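Local coordinates for protein ORF 37 (Human herpesvirus 8 type M, PDB 3POV) that helps process non-linear or branched viral DNA toward mature unit-length genomes, acting as a metal-binding endonuclease and exonuclease on single- and double-stranded DNA, at residues 145-150 against 380-385; 246-251 against 373-378; 307-312 against 366-371; 340-345 against 438-443. One frame throughout, in Å; residues are numbered along the deposited sequence.

Interaction 1 (145-150 against 380-385); sequences ISSSKF and LLQSSI. With FMT (formic acid), chain F.
Ser147 and Leu381 bring their CA atoms to 6.0 Å where the first turn of helix 147-154 comes up to the flank of helix 374-388. Here the start of the one helix and Ile145 just before it pack on the other, within the PD-(D/E)XK nuclease fold. The contact is chiefly apolar, and Leu381 carries most of it. Its CD1 rests against backbone, 3.5 Å from Ile145 O, and also against CB of Phe150. Its CG sits over one face of the Phe150 ring, displaced toward the rim, in a CH-pi contact 4.2 Å from the centroid and 20° off the normal. Phe218 and Val220 of strand 218-220 also touch Leu381. One residue on, the side chain of Gln382 comes within about 3 Å of that of the magnesium ligand Glu246, so this packing borders the metal site. On helix 374-388, the carbonyl of Leu380 takes three bonds, from Ser384 N, Ser384 OG and Ser383 OG; Ser383 OG is bonded to Lys451 as well. Ser147 OG donates to O2 of a formic acid molecule, probably from the crystallisation liquor, at a short 2.5 Å. With CG anti to its backbone N (chi1 -179°), Phe150 lays its ring across Leu381, and its CE2 meets CD2 of Leu380 at 3.9 Å.

Interaction 2 (246-251 against 373-378); sequences EIKCRF and HSYFYQ. With nucleotides of chain B.
Tyr375 OH is approached by groups from strand and DNA at once: it donates to OP1 of DG2 in chain B at 2.6 Å, and Arg250 NH2 comes equally near, 2.6 Å from the same OH. Arg250 and Tyr375 reach toward each other from opposite directions, guanidinium and ring planes 29° apart. OP1 of DG2 lies at the edge of both flat groups, while OP2 of DG3 stands over a face of the guanidinium; NH1 forms a salt bridge with Asp304. Next in the chain, Phe251 N donates to OP1 of DG3 at 2.7 Å, so side chains and backbone together follow two successive phosphates.

The Tyr375 ring is sandwiched. Lys248, bent at chi2 (-54°), runs over one face in the opposite direction to the tyrosine, its CG 3.6 Å from the centroid in a CH-pi contact. His373 CE1 lies over the centre of the other face, 3.2 Å above the plane. The histidine is the N-cap of helix 374-388: its ND1 accepts from Tyr375 N at 3.0 Å, the donor standing well out of the imidazole plane. Beyond the ring, Lys248 NZ forms a salt bridge with Glu246 OE2, meeting the anti lone pair at 3.0 Å, and ends close to the amide of Gln378.

Glu246 and Ile247 belong to the magnesium site together with Asp223, whose OD2 accepts from Ile247 N. Asp223 followed by Glu246-Ile247-Lys248 fits the D...E-X-K signature of the PD-(D/E)XK active site.

Interaction 3 (307-312 against 366-371); sequences VAYDQE and NLFVNV
Val307 and Phe368 form an antiparallel hydrogen-bonded pair. Val307 N donates to Phe368 O at 2.8 Å, and Phe368 N to Val307 O at 2.9 Å. Val307 O also receives a CA-H...O contact from Leu367.

One water continues the pairing where the strands part, accepting from Tyr309 N and donating to Asn366 O, each at 2.8 Å. A second ties the Tyr309 hydroxyl to Val369 O, accepting from the former and donating to the latter.

In the packing between side chains, Ala308 CB meets Leu367 CD2 at 3.6 Å. CG1 of Val307, anti to the carbonyl carbon (chi1 -67°), packs on CB and CG of Asn370, whose ND2 is bonded to the carbonyls of Ser301 and Asp304. The rings of Tyr309 and Phe368 touch rim to rim, neither covering the other's face: their centroids are 5.9 Å apart, the planes differ by 27°, and the closest pair is CD2 to CD2.

The charged and amide groups gather at the far end. Asn366 ND2 donates to Glu312 OE2 at 2.9 Å, approaching from above the carboxylate plane, 45° out of it. The same oxygen has a salt bridge with Lys276, and Asn366 OD1 accepts from Trp313 NE1, so both ends of the amide are engaged, which should limit its rotation. Asp310 CB also presses against ND2.

The arrangement is a single antiparallel bridge, extended by a water, that adds strand 306-308 to strand 359-369, near the outer end of the mixed sheet of this PD-(D/E)XK nuclease, with strand 291-293 beyond it.

Interaction 4 (340-345 against 438-443); sequences TESDVY and LLIVTP
Tyr345 stands beside Leu439 on the same side of two neighbouring antiparallel strands, 342-347 and 435-443. Its CB lies 3.3 Å from Leu439 O. With CG anti to the carbonyl carbon (chi1 -59°), the ring extends alongside the leucine, pointing the same way. CD2 meets Leu439 O at 3.1 Å, that oxygen lying at the ring edge, and also packs against Leu439 CD1 at 3.6 Å. CE2, farther out, reaches Val441 CG2 at 3.9 Å. The tip OH ends near Arg362.

Four backbone bonds tie the strands: Asp343 N to Val441 O, Val441 N to Asp343 O, Tyr345 N to Leu439 O and Leu439 N to Tyr345 O. Val344 and Ile440 form the non-hydrogen-bonded pair between them, on the other face, where Val344 CG1 touches Leu438 CD2 and Leu279 and Phe283 of helix 276-283 lie over the pair. Leu197 of helix 181-197 packs on Tyr345 and Val441.

At the end of the ladder, Ser342 OG lies 2.7 Å from Thr442 OG1 and is hydrogen-bonded to Leu367 O of the next strand. Past it, Thr340 CG2 rests against CG of Pro443 at 3.8 Å. The chemistry implies a central strand pair held by regular backbone bonds, with apolar side chains under helices on both faces and the Asp343 carboxylate paired to Lys364 and Arg362 of strand 359-369.

How the interactions relate
Interactions 2, 3 and 4 reach the same mixed sheet, and helix 374-388 carries interactions 1 and 2 along its length. Interaction 2 holds two residues of the magnesium site and contacts the DNA backbone; it touches interactions 1 and 3, but its nearest atoms stay about 6 Å from interaction 4. Interaction 1 is centred 12 Å from interaction 2, and its own nearest atom is about 8 Å from the nucleic acid. Interactions 3 and 4 have centres 12 Å apart and meet on adjacent strands, where Leu367 O accepts from Ser342 OG at 2.8 Å. Interaction 3 also leads into helix 374-388, Val371 O lying 3.3 Å from Phe376 CD2. In interaction 4, the side chain of Leu439 remains about 11 Å from a bound magnesium ion.

Interaction 1 (145-150 against 380-385)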
# COMPACT_ATOMS: atom_id res chain seq x y z
N ILE A 145 -1.70 10.52 4.40
CA ILE A 145 -1.81 9.27 5.13
C ILE A 145 -1.79 8.12 4.13
O ILE A 145 -2.80 7.80 3.51
CB ILE A 145 -3.10 9.21 5.99
CG1 ILE A 145 -3.07 10.28 7.07
CG2 ILE A 145 -3.26 7.82 6.62
CD1 ILE A 145 -4.28 10.25 7.99
N SER A 146 -0.61 7.53 3.97
CA SER A 146 -0.43 6.38 3.08
C SER A 146 -0.83 5.08 3.79
O SER A 146 -1.00 5.06 5.01
CB SER A 146 1.02 6.31 2.62
OG SER A 146 1.88 6.20 3.74
N SER A 147 -0.96 4.00 3.02
CA SER A 147 -1.38 2.72 3.59
C SER A 147 -0.52 2.29 4.77
O SER A 147 -1.00 1.65 5.70
CB SER A 147 -1.41 1.61 2.52
OG SER A 147 -1.02 2.09 1.25
N SER A 148 0.76 2.65 4.73
CA SER A 148 1.70 2.24 5.78
C SER A 148 1.65 3.15 7.01
O SER A 148 2.26 2.84 8.03
CB SER A 148 3.12 2.17 5.23
OG SER A 148 3.59 3.44 4.83
N LYS A 149 0.94 4.27 6.90
CA LYS A 149 0.80 5.19 8.03
C LYS A 149 -0.61 5.11 8.61
O LYS A 149 -0.85 5.58 9.72
CB LYS A 149 1.10 6.62 7.60
CG LYS A 149 2.53 6.85 7.17
CD LYS A 149 2.76 8.29 6.75
CE LYS A 149 4.21 8.53 6.37
NZ LYS A 149 4.46 9.93 5.93
N PHE A 150 -1.52 4.52 7.85
CA PHE A 150 -2.93 4.46 8.22
C PHE A 150 -3.15 3.89 9.62
O PHE A 150 -3.70 4.57 10.49
CB PHE A 150 -3.72 3.66 7.19
CG PHE A 150 -5.19 3.57 7.49
CD1 PHE A 150 -5.93 4.71 7.74
CD2 PHE A 150 -5.83 2.35 7.51
CE1 PHE A 150 -7.28 4.63 8.01
CE2 PHE A 150 -7.17 2.26 7.78
CZ PHE A 150 -7.90 3.40 8.03
N LEU A 380 -7.51 -2.05 3.77
CA LEU A 380 -8.72 -1.28 4.04
C LEU A 380 -8.64 0.07 3.31
O LEU A 380 -9.55 0.42 2.56
CB LEU A 380 -8.88 -1.06 5.53
CG LEU A 380 -10.24 -0.51 6.00
CD1 LEU A 380 -10.51 -0.92 7.44
CD2 LEU A 380 -10.33 1.01 5.84
N LEU A 381 -7.54 0.80 3.52
CA LEU A 381 -7.35 2.10 2.89
C LEU A 381 -7.43 1.96 1.38
O LEU A 381 -8.12 2.72 0.71
CB LEU A 381 -6.00 2.70 3.28
CG LEU A 381 -5.96 4.17 3.71
CD1 LEU A 381 -4.54 4.72 3.67
CD2 LEU A 381 -6.89 5.04 2.85
N GLN A 382 -6.71 0.98 0.85
CA GLN A 382 -6.65 0.73 -0.58
C GLN A 382 -8.03 0.45 -1.18
O GLN A 382 -8.35 0.92 -2.27
CB GLN A 382 -5.66 -0.41 -0.88
CG GLN A 382 -4.26 -0.13 -0.34
CD GLN A 382 -3.25 -1.25 -0.58
OE1 GLN A 382 -3.61 -2.38 -0.95
NE2 GLN A 382 -1.98 -0.95 -0.36
N SER A 383 -8.85 -0.31 -0.46
CA SER A 383 -10.20 -0.62 -0.94
C SER A 383 -11.07 0.64 -0.95
O SER A 383 -11.88 0.84 -1.86
CB SER A 383 -10.85 -1.72 -0.10
OG SER A 383 -11.05 -1.29 1.23
N SER A 384 -10.88 1.49 0.06
CA SER A 384 -11.60 2.75 0.15
C SER A 384 -11.25 3.68 -1.00
O SER A 384 -12.11 4.34 -1.56
CB SER A 384 -11.29 3.45 1.48
OG SER A 384 -11.77 2.68 2.57
N ILE A 385 -9.96 3.73 -1.34
CA ILE A 385 -9.51 4.64 -2.38
C ILE A 385 -9.89 4.12 -3.76
O ILE A 385 -10.22 4.91 -4.66
CB ILE A 385 -7.99 4.90 -2.28
CG1 ILE A 385 -7.73 6.02 -1.27
CG2 ILE A 385 -7.43 5.28 -3.63
CD1 ILE A 385 -6.29 6.44 -1.20
C FMT F . 1.53 3.82 -0.74
O1 FMT F . 1.61 4.99 -1.12
O2 FMT F . 0.78 3.44 0.16

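Interaction 2 (246-251 against 373-378)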
# COMPACT_ATOMS: atom_id res chain seq x y z
N GLU A 246 -2.75 -7.45 -2.29
CA GLU A 246 -1.69 -6.78 -1.56
C GLU A 246 -0.56 -7.79 -1.32
O GLU A 246 -0.76 -8.82 -0.68
CB GLU A 246 -2.21 -6.20 -0.24
CG GLU A 246 -1.17 -5.40 0.54
CD GLU A 246 -0.57 -4.24 -0.26
OE1 GLU A 246 -1.12 -3.90 -1.33
OE2 GLU A 246 0.45 -3.66 0.17
N ILE A 247 0.62 -7.51 -1.87
CA ILE A 247 1.74 -8.44 -1.82
C ILE A 247 2.66 -8.23 -0.61
O ILE A 247 3.25 -7.16 -0.46
CB ILE A 247 2.59 -8.34 -3.10
CG1 ILE A 247 1.79 -8.84 -4.31
CG2 ILE A 247 3.90 -9.11 -2.93
CD1 ILE A 247 2.58 -8.85 -5.60
N LYS A 248 2.77 -9.26 0.23
CA LYS A 248 3.67 -9.21 1.39
C LYS A 248 4.72 -10.32 1.33
O LYS A 248 4.70 -11.16 0.42
CB LYS A 248 2.87 -9.30 2.69
CG LYS A 248 1.84 -8.18 2.86
CD LYS A 248 2.49 -6.82 2.72
CE LYS A 248 1.50 -5.69 2.95
NZ LYS A 248 2.10 -4.37 2.56
N CYS A 249 5.64 -10.34 2.29
CA CYS A 249 6.72 -11.33 2.33
C CYS A 249 7.06 -11.78 3.75
O CYS A 249 7.28 -10.95 4.63
CB CYS A 249 7.99 -10.76 1.69
SG CYS A 249 7.91 -10.41 -0.08
N ARG A 250 7.13 -13.09 3.96
CA ARG A 250 7.61 -13.63 5.24
C ARG A 250 9.00 -14.27 5.06
O ARG A 250 9.26 -14.96 4.06
CB ARG A 250 6.64 -14.67 5.81
CG ARG A 250 5.40 -14.12 6.50
CD ARG A 250 5.73 -13.30 7.74
NE ARG A 250 5.85 -11.89 7.41
CZ ARG A 250 4.95 -10.96 7.72
NH1 ARG A 250 3.86 -11.28 8.40
NH2 ARG A 250 5.15 -9.71 7.37
N PHE A 251 9.87 -14.05 6.04
CA PHE A 251 11.24 -14.58 5.99
C PHE A 251 11.61 -15.44 7.20
O PHE A 251 12.61 -16.16 7.16
CB PHE A 251 12.23 -13.43 5.83
CG PHE A 251 12.06 -12.66 4.56
CD1 PHE A 251 12.60 -13.13 3.37
CD2 PHE A 251 11.33 -11.48 4.54
CE1 PHE A 251 12.43 -12.43 2.19
CE2 PHE A 251 11.16 -10.77 3.36
CZ PHE A 251 11.70 -11.25 2.19
N HIS A 373 -4.12 -6.58 12.82
CA HIS A 373 -2.78 -6.47 12.25
C HIS A 373 -2.73 -5.39 11.17
O HIS A 373 -3.73 -5.15 10.49
CB HIS A 373 -2.32 -7.83 11.69
CG HIS A 373 -0.92 -7.81 11.15
ND1 HIS A 373 -0.63 -7.52 9.84
CD2 HIS A 373 0.27 -8.06 11.76
CE1 HIS A 373 0.68 -7.59 9.65
NE2 HIS A 373 1.24 -7.91 10.80
N SER A 374 -1.58 -4.76 11.03
CA SER A 374 -1.41 -3.64 10.09
C SER A 374 -1.87 -3.96 8.68
O SER A 374 -2.36 -3.09 7.97
CB SER A 374 0.05 -3.19 10.07
OG SER A 374 0.44 -2.63 11.31
N TYR A 375 -1.70 -5.21 8.26
CA TYR A 375 -2.06 -5.61 6.91
C TYR A 375 -3.53 -5.39 6.60
O TYR A 375 -3.90 -5.03 5.48
CB TYR A 375 -1.69 -7.07 6.67
CG TYR A 375 -0.20 -7.29 6.51
CD1 TYR A 375 0.69 -6.22 6.54
CD2 TYR A 375 0.31 -8.56 6.32
CE1 TYR A 375 2.04 -6.42 6.39
CE2 TYR A 375 1.65 -8.77 6.16
CZ TYR A 375 2.52 -7.71 6.20
OH TYR A 375 3.86 -7.94 6.04
N PHE A 376 -4.37 -5.61 7.61
CA PHE A 376 -5.80 -5.36 7.46
C PHE A 376 -6.08 -3.89 7.13
O PHE A 376 -6.85 -3.60 6.21
CB PHE A 376 -6.55 -5.76 8.74
CG PHE A 376 -8.04 -5.72 8.59
CD1 PHE A 376 -8.70 -6.62 7.78
CD2 PHE A 376 -8.79 -4.76 9.26
CE1 PHE A 376 -10.08 -6.58 7.63
CE2 PHE A 376 -10.17 -4.72 9.12
CZ PHE A 376 -10.81 -5.63 8.31
N TYR A 377 -5.46 -2.99 7.87
CA TYR A 377 -5.64 -1.55 7.67
C TYR A 377 -5.16 -1.09 6.30
O TYR A 377 -5.83 -0.31 5.62
CB TYR A 377 -4.90 -0.76 8.74
CG TYR A 377 -5.56 -0.83 10.10
CD1 TYR A 377 -6.25 0.26 10.61
CD2 TYR A 377 -5.48 -1.98 10.88
CE1 TYR A 377 -6.85 0.21 11.85
CE2 TYR A 377 -6.08 -2.05 12.12
CZ TYR A 377 -6.76 -0.95 12.61
OH TYR A 377 -7.36 -1.00 13.84
N GLN A 378 -3.99 -1.56 5.89
CA GLN A 378 -3.43 -1.15 4.61
C GLN A 378 -4.36 -1.49 3.44
O GLN A 378 -4.55 -0.67 2.54
CB GLN A 378 -2.07 -1.79 4.39
CG GLN A 378 -1.09 -1.49 5.49
CD GLN A 378 0.22 -2.20 5.28
OE1 GLN A 378 1.10 -2.18 6.15
NE2 GLN A 378 0.38 -2.82 4.12
P DG B 2 6.86 -5.75 6.42
OP1 DG B 2 5.71 -6.20 5.61
OP2 DG B 2 6.65 -4.93 7.63
O5' DG B 2 7.71 -7.03 6.86
C5' DG B 2 8.34 -7.84 5.87
C4' DG B 2 9.48 -8.58 6.52
O4' DG B 2 10.54 -7.63 6.80
C3' DG B 2 9.12 -9.25 7.84
O3' DG B 2 9.48 -10.62 7.78
C2' DG B 2 9.89 -8.48 8.91
C1' DG B 2 11.00 -7.80 8.12
N9 DG B 2 11.36 -6.48 8.63
C8 DG B 2 10.53 -5.40 8.79
N7 DG B 2 11.13 -4.34 9.27
C5 DG B 2 12.45 -4.75 9.44
C6 DG B 2 13.56 -4.04 9.92
O6 DG B 2 13.61 -2.86 10.31
N1 DG B 2 14.71 -4.82 9.93
C2 DG B 2 14.77 -6.14 9.52
N2 DG B 2 15.97 -6.73 9.61
N3 DG B 2 13.73 -6.82 9.06
C4 DG B 2 12.61 -6.07 9.05
P DG B 3 9.24 -11.61 9.02
OP1 DG B 3 9.12 -12.95 8.42
OP2 DG B 3 8.19 -11.11 9.92
O5' DG B 3 10.61 -11.49 9.82
C5' DG B 3 11.84 -11.79 9.20
C4' DG B 3 12.92 -11.58 10.24
O4' DG B 3 13.05 -10.16 10.45
C3' DG B 3 12.60 -12.19 11.60
O3' DG B 3 13.61 -13.13 11.97
C2' DG B 3 12.56 -11.01 12.57
C1' DG B 3 13.32 -9.93 11.82
N9 DG B 3 12.84 -8.58 12.07
C8 DG B 3 11.54 -8.14 11.97
N7 DG B 3 11.42 -6.87 12.25
C5 DG B 3 12.71 -6.45 12.54
C6 DG B 3 13.19 -5.17 12.91
O6 DG B 3 12.54 -4.13 13.05
N1 DG B 3 14.57 -5.18 13.11
C2 DG B 3 15.37 -6.29 12.98
N2 DG B 3 16.68 -6.11 13.22
N3 DG B 3 14.93 -7.50 12.63
C4 DG B 3 13.60 -7.50 12.43

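Interaction 3 (307-312 against 366-371)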
# COMPACT_ATOMS: atom_id res chain seq x y z
N VAL A 307 -4.82 -15.39 11.70
CA VAL A 307 -5.45 -16.00 12.87
C VAL A 307 -6.20 -17.28 12.52
O VAL A 307 -6.58 -17.52 11.37
CB VAL A 307 -6.40 -15.02 13.60
CG1 VAL A 307 -5.61 -13.87 14.22
CG2 VAL A 307 -7.47 -14.49 12.64
N ALA A 308 -6.41 -18.12 13.54
CA ALA A 308 -7.24 -19.30 13.41
C ALA A 308 -8.23 -19.31 14.57
O ALA A 308 -7.86 -19.03 15.71
CB ALA A 308 -6.39 -20.55 13.43
N TYR A 309 -9.49 -19.61 14.27
CA TYR A 309 -10.54 -19.62 15.29
C TYR A 309 -10.92 -21.03 15.70
O TYR A 309 -11.53 -21.23 16.75
CB TYR A 309 -11.77 -18.84 14.81
CG TYR A 309 -11.46 -17.40 14.49
CD1 TYR A 309 -11.20 -16.49 15.51
CD2 TYR A 309 -11.39 -16.94 13.18
CE1 TYR A 309 -10.89 -15.18 15.24
CE2 TYR A 309 -11.09 -15.63 12.90
CZ TYR A 309 -10.84 -14.75 13.93
OH TYR A 309 -10.54 -13.44 13.66
N ASP A 310 -10.55 -22.01 14.88
CA ASP A 310 -10.88 -23.40 15.16
C ASP A 310 -9.83 -24.01 16.08
O ASP A 310 -8.63 -23.91 15.84
CB ASP A 310 -10.99 -24.19 13.86
CG ASP A 310 -11.66 -25.54 14.06
OD1 ASP A 310 -12.11 -25.82 15.19
OD2 ASP A 310 -11.73 -26.31 13.08
N GLN A 311 -10.29 -24.66 17.15
CA GLN A 311 -9.40 -25.18 18.18
C GLN A 311 -8.36 -26.17 17.63
O GLN A 311 -7.34 -26.41 18.26
CB GLN A 311 -10.21 -25.83 19.30
CG GLN A 311 -9.68 -25.51 20.68
CD GLN A 311 -9.39 -26.75 21.48
OE1 GLN A 311 -8.44 -27.48 21.20
NE2 GLN A 311 -10.22 -27.01 22.49
N GLU A 312 -8.63 -26.73 16.45
CA GLU A 312 -7.68 -27.61 15.79
C GLU A 312 -6.36 -26.90 15.51
O GLU A 312 -5.35 -27.54 15.20
CB GLU A 312 -8.27 -28.13 14.47
CG GLU A 312 -8.79 -27.04 13.57
CD GLU A 312 -8.94 -27.50 12.14
OE1 GLU A 312 -8.14 -28.35 11.69
OE2 GLU A 312 -9.85 -26.99 11.45
N ASN A 366 -8.63 -22.93 6.96
CA ASN A 366 -9.35 -22.00 7.82
C ASN A 366 -8.39 -21.10 8.59
O ASN A 366 -8.30 -21.15 9.82
CB ASN A 366 -10.29 -22.75 8.78
CG ASN A 366 -9.57 -23.82 9.58
OD1 ASN A 366 -8.49 -24.27 9.20
ND2 ASN A 366 -10.17 -24.22 10.69
N LEU A 367 -7.65 -20.29 7.84
CA LEU A 367 -6.82 -19.23 8.41
C LEU A 367 -7.32 -17.91 7.84
O LEU A 367 -7.63 -17.81 6.66
CB LEU A 367 -5.35 -19.46 8.07
CG LEU A 367 -4.73 -20.72 8.68
CD1 LEU A 367 -3.29 -20.92 8.23
CD2 LEU A 367 -4.82 -20.66 10.19
N PHE A 368 -7.42 -16.90 8.69
CA PHE A 368 -8.00 -15.63 8.27
C PHE A 368 -7.08 -14.45 8.57
O PHE A 368 -6.17 -14.56 9.39
CB PHE A 368 -9.37 -15.43 8.92
CG PHE A 368 -10.31 -16.59 8.71
CD1 PHE A 368 -10.95 -16.78 7.49
CD2 PHE A 368 -10.56 -17.49 9.74
CE1 PHE A 368 -11.81 -17.85 7.30
CE2 PHE A 368 -11.42 -18.56 9.55
CZ PHE A 368 -12.05 -18.74 8.33
N VAL A 369 -7.33 -13.34 7.89
CA VAL A 369 -6.60 -12.11 8.16
C VAL A 369 -6.86 -11.63 9.58
O VAL A 369 -8.00 -11.59 10.04
CB VAL A 369 -6.95 -10.98 7.15
CG1 VAL A 369 -8.46 -10.71 7.14
CG2 VAL A 369 -6.18 -9.70 7.48
N ASN A 370 -5.79 -11.27 10.29
CA ASN A 370 -5.90 -10.68 11.61
C ASN A 370 -6.36 -9.23 11.47
O ASN A 370 -5.62 -8.38 10.97
CB ASN A 370 -4.54 -10.75 12.31
CG ASN A 370 -4.58 -10.24 13.73
OD1 ASN A 370 -5.66 -10.01 14.28
ND2 ASN A 370 -3.42 -10.06 14.33
N VAL A 371 -7.59 -8.95 11.89
CA VAL A 371 -8.16 -7.62 11.71
C VAL A 371 -7.44 -6.55 12.54
O VAL A 371 -7.56 -5.36 12.25
CB VAL A 371 -9.67 -7.59 12.03
CG1 VAL A 371 -10.40 -8.63 11.19
CG2 VAL A 371 -9.91 -7.82 13.51
O HOH W 1 -10.51 -12.46 11.05
O HOH W 2 -10.08 -21.02 11.93

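Interaction 4 (340-345 against 438-443)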
# COMPACT_ATOMS: atom_id res chain seq x y z
N THR A 340 -14.69 -17.09 4.61
CA THR A 340 -13.93 -17.46 3.42
C THR A 340 -12.49 -17.83 3.79
O THR A 340 -11.77 -17.03 4.38
CB THR A 340 -13.92 -16.32 2.39
OG1 THR A 340 -15.23 -15.77 2.28
CG2 THR A 340 -13.47 -16.84 1.03
N GLU A 341 -12.09 -19.05 3.45
CA GLU A 341 -10.77 -19.55 3.83
C GLU A 341 -9.66 -19.13 2.86
O GLU A 341 -9.93 -18.79 1.71
CB GLU A 341 -10.80 -21.07 3.95
CG GLU A 341 -11.87 -21.60 4.89
CD GLU A 341 -11.87 -23.12 4.99
OE1 GLU A 341 -10.96 -23.75 4.40
OE2 GLU A 341 -12.76 -23.68 5.65
N SER A 342 -8.42 -19.16 3.35
CA SER A 342 -7.26 -18.86 2.53
C SER A 342 -6.99 -19.98 1.54
O SER A 342 -7.52 -21.08 1.68
CB SER A 342 -6.02 -18.68 3.41
OG SER A 342 -6.14 -17.57 4.28
N ASP A 343 -6.17 -19.69 0.54
CA ASP A 343 -5.64 -20.72 -0.35
C ASP A 343 -4.14 -20.85 -0.12
O ASP A 343 -3.39 -19.88 -0.24
CB ASP A 343 -5.90 -20.37 -1.81
CG ASP A 343 -7.37 -20.41 -2.16
OD1 ASP A 343 -7.93 -21.53 -2.23
OD2 ASP A 343 -7.97 -19.34 -2.38
N VAL A 344 -3.71 -22.06 0.23
CA VAL A 344 -2.30 -22.33 0.48
C VAL A 344 -1.66 -23.01 -0.73
O VAL A 344 -2.12 -24.05 -1.18
CB VAL A 344 -2.12 -23.24 1.72
CG1 VAL A 344 -0.65 -23.37 2.07
CG2 VAL A 344 -2.91 -22.68 2.90
N TYR A 345 -0.59 -22.42 -1.25
CA TYR A 345 0.13 -23.00 -2.37
C TYR A 345 1.53 -23.45 -1.96
O TYR A 345 2.40 -22.64 -1.67
CB TYR A 345 0.24 -22.02 -3.53
CG TYR A 345 -1.08 -21.54 -4.06
CD1 TYR A 345 -1.68 -22.17 -5.15
CD2 TYR A 345 -1.74 -20.47 -3.47
CE1 TYR A 345 -2.90 -21.74 -5.63
CE2 TYR A 345 -2.96 -20.04 -3.95
CZ TYR A 345 -3.53 -20.67 -5.03
OH TYR A 345 -4.75 -20.23 -5.50
N LEU A 438 6.46 -21.11 -0.09
CA LEU A 438 5.01 -21.10 0.11
C LEU A 438 4.38 -19.82 -0.44
O LEU A 438 5.00 -18.76 -0.44
CB LEU A 438 4.69 -21.17 1.60
CG LEU A 438 4.27 -22.47 2.27
CD1 LEU A 438 3.75 -22.14 3.66
CD2 LEU A 438 3.21 -23.20 1.46
N LEU A 439 3.13 -19.94 -0.89
CA LEU A 439 2.34 -18.78 -1.29
C LEU A 439 0.94 -18.89 -0.71
O LEU A 439 0.17 -19.77 -1.09
CB LEU A 439 2.29 -18.67 -2.82
CG LEU A 439 1.75 -17.37 -3.46
CD1 LEU A 439 0.29 -17.50 -3.87
CD2 LEU A 439 1.95 -16.15 -2.56
N ILE A 440 0.61 -18.00 0.23
CA ILE A 440 -0.71 -18.01 0.86
C ILE A 440 -1.56 -16.81 0.46
O ILE A 440 -1.21 -15.66 0.74
CB ILE A 440 -0.59 -18.07 2.39
CG1 ILE A 440 0.22 -19.30 2.81
CG2 ILE A 440 -1.99 -18.06 3.04
CD1 ILE A 440 0.42 -19.44 4.30
N VAL A 441 -2.68 -17.08 -0.20
CA VAL A 441 -3.63 -16.05 -0.58
C VAL A 441 -4.80 -16.00 0.39
O VAL A 441 -5.53 -16.98 0.55
CB VAL A 441 -4.17 -16.27 -2.00
CG1 VAL A 441 -5.18 -15.19 -2.36
CG2 VAL A 441 -3.03 -16.30 -3.01
N THR A 442 -4.98 -14.85 1.04
CA THR A 442 -6.02 -14.68 2.05
C THR A 442 -7.00 -13.54 1.73
O THR A 442 -6.59 -12.38 1.59
CB THR A 442 -5.39 -14.42 3.44
OG1 THR A 442 -4.48 -15.47 3.75
CG2 THR A 442 -6.45 -14.33 4.52
N PRO A 443 -8.29 -13.86 1.61
CA PRO A 443 -9.30 -12.83 1.32
C PRO A 443 -9.44 -11.84 2.47
O PRO A 443 -9.15 -12.19 3.62
CB PRO A 443 -10.59 -13.63 1.16
CG PRO A 443 -10.36 -14.87 1.95
CD PRO A 443 -8.90 -15.19 1.76